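Local coordinates for beta-Ala-His dipeptidase (Homo sapiens, PDB 3DLJ), which hydrolyses Xaa-His dipeptides, preferring carnosine and anserine, as a secreted homodimeric metallopeptidase of the M20 family that binds two zinc ions per subunit, at residues Cys106-Leu111 and Gly175-Gly180; Ala179-Leu184 and Ile429-Met434. All coordinates share one frame; numbering follows the deposited sequence.

How the contacts relate
From the N terminus the chain first runs out along strand 104-110, whose end gives contact 1 its segment 106-111. After helix 141-160 and strand 168-174, the neighbour of 104-110 in the six-stranded sheet, residues 175-180 close the first loop over that end at the two zinc ions. Contact 2 begins where contact 1 stops, sharing A179 and G180, and its partner, helix 430-438, follows only after a further 244 residues, so the two closures lie end to end along the chain, not nested. They meet in space: M176 O lies 2.8 Å from S181 N, a probable hydrogen bond, and Y108 of contact 1 packs on I431 and L184 of contact 2.

Contact 1: residues Cys106-Leu111 and Gly175-Gly180; sequences CFYGHL and GMEEAG. With ZN (zinc ion), chain D; ZN (zinc ion), chain C.
E177 of the loop 175-180 lies over the imidazole of H110, a ligand of the dinuclear zinc centre that marks the M20 peptidases. Its CB rests on the ring face in a CH-pi contact, 3.5 Å from the centroid. CG, turned anti to the backbone N (chi1 -167°), lies 3.3 Å from the hydroxyl OH of Y108, itself hydrogen-bonded to E174. A bend at chi2 then folds the carboxylate back across the imidazole, its plane 24° from that of the ring, with CD near NE2 and CD2. OE2 ends over the same face toward the rim, 3.2 Å from NE2 of H110; this is no hydrogen bond, because NE2 gives its lone pair to a zinc ion at 2.0 Å, which D143 and D206 also bind. E177 is probably the proton acceptor, as in related enzymes; an alanine here keeps CB on the ring but has neither CG nor carboxylate, which would probably leave the NE2 side of the imidazole face and the Y108 hydroxyl without their packing. The other ring nitrogen, ND1, is hydrogen-bonded to D112 O; together with the metal bond this fixes the rotation of the imidazole. E178 serves the second zinc ion: OE1 binds it at 2.1 Å, alongside D143 and H456, and passes 3.4 Å from CE1 of H110, while OE2, at a longer 2.7 Å from the same ion, is also hydrogen-bonded to Q114. The site thus forms at the end of strand 104-110, between its parallel neighbours 168-174 and 201-204, with N144 of helix 141-160 touching H110 and helix 46-65 packing against L111.

Contact 2: residues Ala179-Leu184 and Ile429-Met434; sequences AGSVAL and IPIAKM
I431 sends CG1 out anti to its own carbonyl carbon (chi1 -74°), and a second turn at chi2 carries CD1 up to S181 and L184, whose CG stands anti to the backbone N (chi1 -167°). The methyls thus meet between the loop-to-helix junction at the start of helix 184-191 and the first turn of helix 430-438, two elements of the zinc-binding, mixed-sheet domain of this M20 peptidase. The side chains of L184 and I431 cross at about a right angle and touch through CD2 and CD1. M434, one turn further along its helix, adds a looser contact, its SD 4.4 Å from CD2 of L184. Within the loop, S181 O accepts a hydrogen bond from L184 N at 2.9 Å, holding serine and leucine together on the side that faces the helix. OG of S181 also touches the end of I431, yet its polar need is met elsewhere, by a hydrogen bond with E174 of strand 168-174. On the sheet, Y108 and E174 of neighbouring strands touch both L184 and I431, so the apolar patch lies against it, close to the zinc site: the side chains of S181 and E177, the probable proton acceptor, lie about 4 Å apart at their nearest atoms. CD1 of I431 sits 3.7 Å from S181 OG and only 3.3 Å from L184 CD2, closer than carbon pairs usually come.

Contact 1: residues Cys106-Leu111 and Gly175-Gly180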
loop_
_atom_site.group_PDB
_atom_site.type_symbol
_atom_site.label_atom_id
_atom_site.label_comp_id
_atom_site.label_asym_id
_atom_site.label_seq_id
_atom_site.Cartn_x
_atom_site.Cartn_y
_atom_site.Cartn_z
ATOM N N CYS A 106 -6.501 -10.758 -14.781
ATOM C CA CYS A 106 -6.604 -11.087 -13.371
ATOM C C CYS A 106 -6.477 -9.854 -12.488
ATOM O O CYS A 106 -5.616 -9.017 -12.701
ATOM C CB CYS A 106 -5.554 -12.138 -12.984
ATOM S SG CYS A 106 -5.714 -12.765 -11.287
ATOM N N PHE A 107 -7.338 -9.751 -11.481
ATOM C CA PHE A 107 -7.285 -8.628 -10.539
ATOM C C PHE A 107 -6.861 -9.074 -9.148
ATOM O O PHE A 107 -7.428 -10.004 -8.602
ATOM C CB PHE A 107 -8.659 -7.958 -10.446
ATOM C CG PHE A 107 -8.733 -6.838 -9.443
ATOM C CD1 PHE A 107 -8.361 -5.547 -9.795
ATOM C CD2 PHE A 107 -9.188 -7.076 -8.151
ATOM C CE1 PHE A 107 -8.442 -4.505 -8.855
ATOM C CE2 PHE A 107 -9.260 -6.046 -7.216
ATOM C CZ PHE A 107 -8.883 -4.763 -7.567
ATOM N N TYR A 108 -5.895 -8.380 -8.567
ATOM C CA TYR A 108 -5.456 -8.664 -7.205
ATOM C C TYR A 108 -5.939 -7.537 -6.283
ATOM O O TYR A 108 -5.762 -6.345 -6.590
ATOM C CB TYR A 108 -3.909 -8.836 -7.083
ATOM C CG TYR A 108 -3.464 -8.694 -5.636
ATOM C CD1 TYR A 108 -3.420 -9.808 -4.767
ATOM C CD2 TYR A 108 -3.185 -7.442 -5.103
ATOM C CE1 TYR A 108 -3.070 -9.647 -3.414
ATOM C CE2 TYR A 108 -2.837 -7.280 -3.770
ATOM C CZ TYR A 108 -2.790 -8.362 -2.939
ATOM O OH TYR A 108 -2.443 -8.148 -1.630
ATOM N N GLY A 109 -6.542 -7.908 -5.153
ATOM C CA GLY A 109 -6.807 -6.915 -4.095
ATOM C C GLY A 109 -6.712 -7.520 -2.713
ATOM O O GLY A 109 -6.488 -8.715 -2.587
ATOM N N HIS A 110 -6.882 -6.706 -1.676
ATOM C CA HIS A 110 -6.885 -7.217 -0.282
ATOM C C HIS A 110 -8.008 -6.587 0.511
ATOM O O HIS A 110 -8.339 -5.407 0.308
ATOM C CB HIS A 110 -5.532 -7.028 0.433
ATOM C CG HIS A 110 -5.165 -5.591 0.706
ATOM N ND1 HIS A 110 -5.512 -4.934 1.872
ATOM C CD2 HIS A 110 -4.463 -4.695 -0.028
ATOM C CE1 HIS A 110 -5.049 -3.697 1.841
ATOM N NE2 HIS A 110 -4.407 -3.526 0.699
ATOM N N LEU A 111 -8.614 -7.386 1.385
ATOM C CA LEU A 111 -9.769 -6.927 2.176
ATOM C C LEU A 111 -9.477 -6.793 3.677
ATOM O O LEU A 111 -10.368 -6.476 4.462
ATOM C CB LEU A 111 -10.996 -7.794 1.893
ATOM C CG LEU A 111 -11.532 -7.574 0.468
ATOM C CD1 LEU A 111 -12.593 -8.603 0.183
ATOM C CD2 LEU A 111 -12.111 -6.179 0.294
ATOM N N GLY A 175 -6.542 -11.644 2.511
ATOM C CA GLY A 175 -6.865 -10.949 3.736
ATOM C C GLY A 175 -5.689 -10.687 4.669
ATOM O O GLY A 175 -5.898 -10.499 5.869
ATOM N N MET A 176 -4.467 -10.668 4.141
ATOM C CA MET A 176 -3.266 -10.449 4.971
ATOM C C MET A 176 -2.232 -9.477 4.399
ATOM O O MET A 176 -1.048 -9.568 4.742
ATOM C CB MET A 176 -2.564 -11.790 5.294
ATOM C CG MET A 176 -3.365 -12.755 6.150
ATOM S SD MET A 176 -3.601 -12.213 7.865
ATOM C CE MET A 176 -1.928 -12.427 8.498
ATOM N N GLU A 177 -2.649 -8.551 3.537
ATOM C CA GLU A 177 -1.700 -7.655 2.862
ATOM C C GLU A 177 -0.995 -6.703 3.820
ATOM O O GLU A 177 0.200 -6.438 3.670
ATOM C CB GLU A 177 -2.404 -6.872 1.766
ATOM C CG GLU A 177 -1.488 -6.135 0.784
ATOM C CD GLU A 177 -1.049 -4.774 1.294
ATOM O OE1 GLU A 177 -0.018 -4.284 0.804
ATOM O OE2 GLU A 177 -1.711 -4.206 2.198
ATOM N N GLU A 178 -1.747 -6.183 4.793
ATOM C CA GLU A 178 -1.216 -5.279 5.820
ATOM C C GLU A 178 -0.320 -5.978 6.857
ATOM O O GLU A 178 0.301 -5.320 7.695
ATOM C CB GLU A 178 -2.355 -4.551 6.534
ATOM C CG GLU A 178 -3.308 -3.815 5.607
ATOM C CD GLU A 178 -2.686 -2.595 4.967
ATOM O OE1 GLU A 178 -3.408 -1.914 4.224
ATOM O OE2 GLU A 178 -1.489 -2.284 5.220
ATOM N N ALA A 179 -0.276 -7.303 6.803
ATOM C CA ALA A 179 0.580 -8.090 7.666
ATOM C C ALA A 179 1.496 -9.011 6.837
ATOM O O ALA A 179 1.625 -10.194 7.138
ATOM C CB ALA A 179 -0.283 -8.889 8.642
ATOM N N GLY A 180 2.110 -8.464 5.786
ATOM C CA GLY A 180 3.137 -9.177 5.011
ATOM C C GLY A 180 2.687 -10.297 4.068
ATOM O O GLY A 180 3.508 -11.121 3.643
HETATM ZN ZN ZN D . -3.507 -1.843 0.257
HETATM ZN ZN ZN C . -2.161 -0.612 3.210
#

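Contact 2: residues Ala179-Leu184 and Ile429-Met434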
loop_
_atom_site.group_PDB
_atom_site.type_symbol
_atom_site.label_atom_id
_atom_site.label_comp_id
_atom_site.label_asym_id
_atom_site.label_seq_id
_atom_site.Cartn_x
_atom_site.Cartn_y
_atom_site.Cartn_z
ATOM N N ALA A 179 -0.276 -7.303 6.803
ATOM C CA ALA A 179 0.580 -8.090 7.666
ATOM C C ALA A 179 1.496 -9.011 6.837
ATOM O O ALA A 179 1.625 -10.194 7.138
ATOM C CB ALA A 179 -0.283 -8.889 8.642
ATOM N N GLY A 180 2.110 -8.464 5.786
ATOM C CA GLY A 180 3.137 -9.177 5.011
ATOM C C GLY A 180 2.687 -10.297 4.068
ATOM O O GLY A 180 3.508 -11.121 3.643
ATOM N N SER A 181 1.393 -10.326 3.724
ATOM C CA SER A 181 0.832 -11.355 2.825
ATOM C C SER A 181 1.228 -12.795 3.196
ATOM O O SER A 181 1.600 -13.593 2.332
ATOM C CB SER A 181 1.174 -11.041 1.363
ATOM O OG SER A 181 0.699 -9.747 1.015
ATOM N N VAL A 182 1.143 -13.104 4.493
ATOM C CA VAL A 182 1.517 -14.413 5.033
ATOM C C VAL A 182 0.909 -15.533 4.190
ATOM O O VAL A 182 -0.311 -15.573 3.985
ATOM C CB VAL A 182 1.129 -14.554 6.554
ATOM C CG1 VAL A 182 1.329 -15.972 7.054
ATOM C CG2 VAL A 182 1.978 -13.607 7.410
ATOM N N ALA A 183 1.787 -16.404 3.684
ATOM C CA ALA A 183 1.420 -17.599 2.932
ATOM C C ALA A 183 0.960 -17.351 1.493
ATOM O O ALA A 183 0.628 -18.309 0.786
ATOM C CB ALA A 183 0.371 -18.425 3.703
ATOM N N LEU A 184 0.941 -16.094 1.044
ATOM C CA LEU A 184 0.471 -15.813 -0.319
ATOM C C LEU A 184 1.450 -16.346 -1.377
ATOM O O LEU A 184 1.049 -17.092 -2.285
ATOM C CB LEU A 184 0.130 -14.324 -0.540
ATOM C CG LEU A 184 -0.658 -14.011 -1.826
ATOM C CD1 LEU A 184 -2.029 -14.735 -1.895
ATOM C CD2 LEU A 184 -0.829 -12.525 -2.010
ATOM N N ILE A 429 5.018 -1.743 -3.385
ATOM C CA ILE A 429 3.901 -2.650 -3.613
ATOM C C ILE A 429 4.480 -4.043 -3.799
ATOM O O ILE A 429 4.730 -4.480 -4.922
ATOM C CB ILE A 429 3.002 -2.150 -4.739
ATOM C CG1 ILE A 429 2.385 -0.825 -4.287
ATOM C CG2 ILE A 429 1.881 -3.166 -5.040
ATOM C CD1 ILE A 429 2.105 0.173 -5.378
ATOM N N PRO A 430 4.759 -4.724 -2.668
ATOM C CA PRO A 430 5.504 -5.967 -2.648
ATOM C C PRO A 430 4.866 -6.976 -3.566
ATOM O O PRO A 430 5.568 -7.778 -4.180
ATOM C CB PRO A 430 5.340 -6.449 -1.204
ATOM C CG PRO A 430 5.058 -5.248 -0.421
ATOM C CD PRO A 430 4.340 -4.307 -1.314
ATOM N N ILE A 431 3.529 -6.933 -3.638
ATOM C CA ILE A 431 2.738 -7.864 -4.452
ATOM C C ILE A 431 3.072 -7.737 -5.930
ATOM O O ILE A 431 3.095 -8.729 -6.649
ATOM C CB ILE A 431 1.217 -7.682 -4.171
ATOM C CG1 ILE A 431 0.851 -8.277 -2.794
ATOM C CG2 ILE A 431 0.360 -8.247 -5.291
ATOM C CD1 ILE A 431 0.903 -9.797 -2.718
ATOM N N ALA A 432 3.367 -6.516 -6.363
ATOM C CA ALA A 432 3.763 -6.253 -7.746
ATOM C C ALA A 432 5.033 -7.026 -8.102
ATOM O O ALA A 432 5.088 -7.711 -9.129
ATOM C CB ALA A 432 3.946 -4.760 -7.964
ATOM N N LYS A 433 6.035 -6.931 -7.223
ATOM C CA LYS A 433 7.300 -7.654 -7.324
ATOM C C LYS A 433 7.078 -9.175 -7.320
ATOM O O LYS A 433 7.587 -9.883 -8.185
ATOM C CB LYS A 433 8.211 -7.214 -6.164
ATOM C CG LYS A 433 9.699 -7.533 -6.310
ATOM C CD LYS A 433 10.290 -6.862 -7.533
ATOM C CE LYS A 433 11.751 -6.597 -7.355
ATOM N NZ LYS A 433 12.336 -6.196 -8.674
ATOM N N MET A 434 6.287 -9.664 -6.361
ATOM C CA MET A 434 5.941 -11.091 -6.267
ATOM C C MET A 434 5.316 -11.699 -7.534
ATOM O O MET A 434 5.738 -12.773 -7.977
ATOM C CB MET A 434 5.027 -11.331 -5.072
ATOM C CG MET A 434 4.601 -12.776 -4.894
ATOM S SD MET A 434 3.229 -12.872 -3.740
ATOM C CE MET A 434 3.937 -12.035 -2.298
#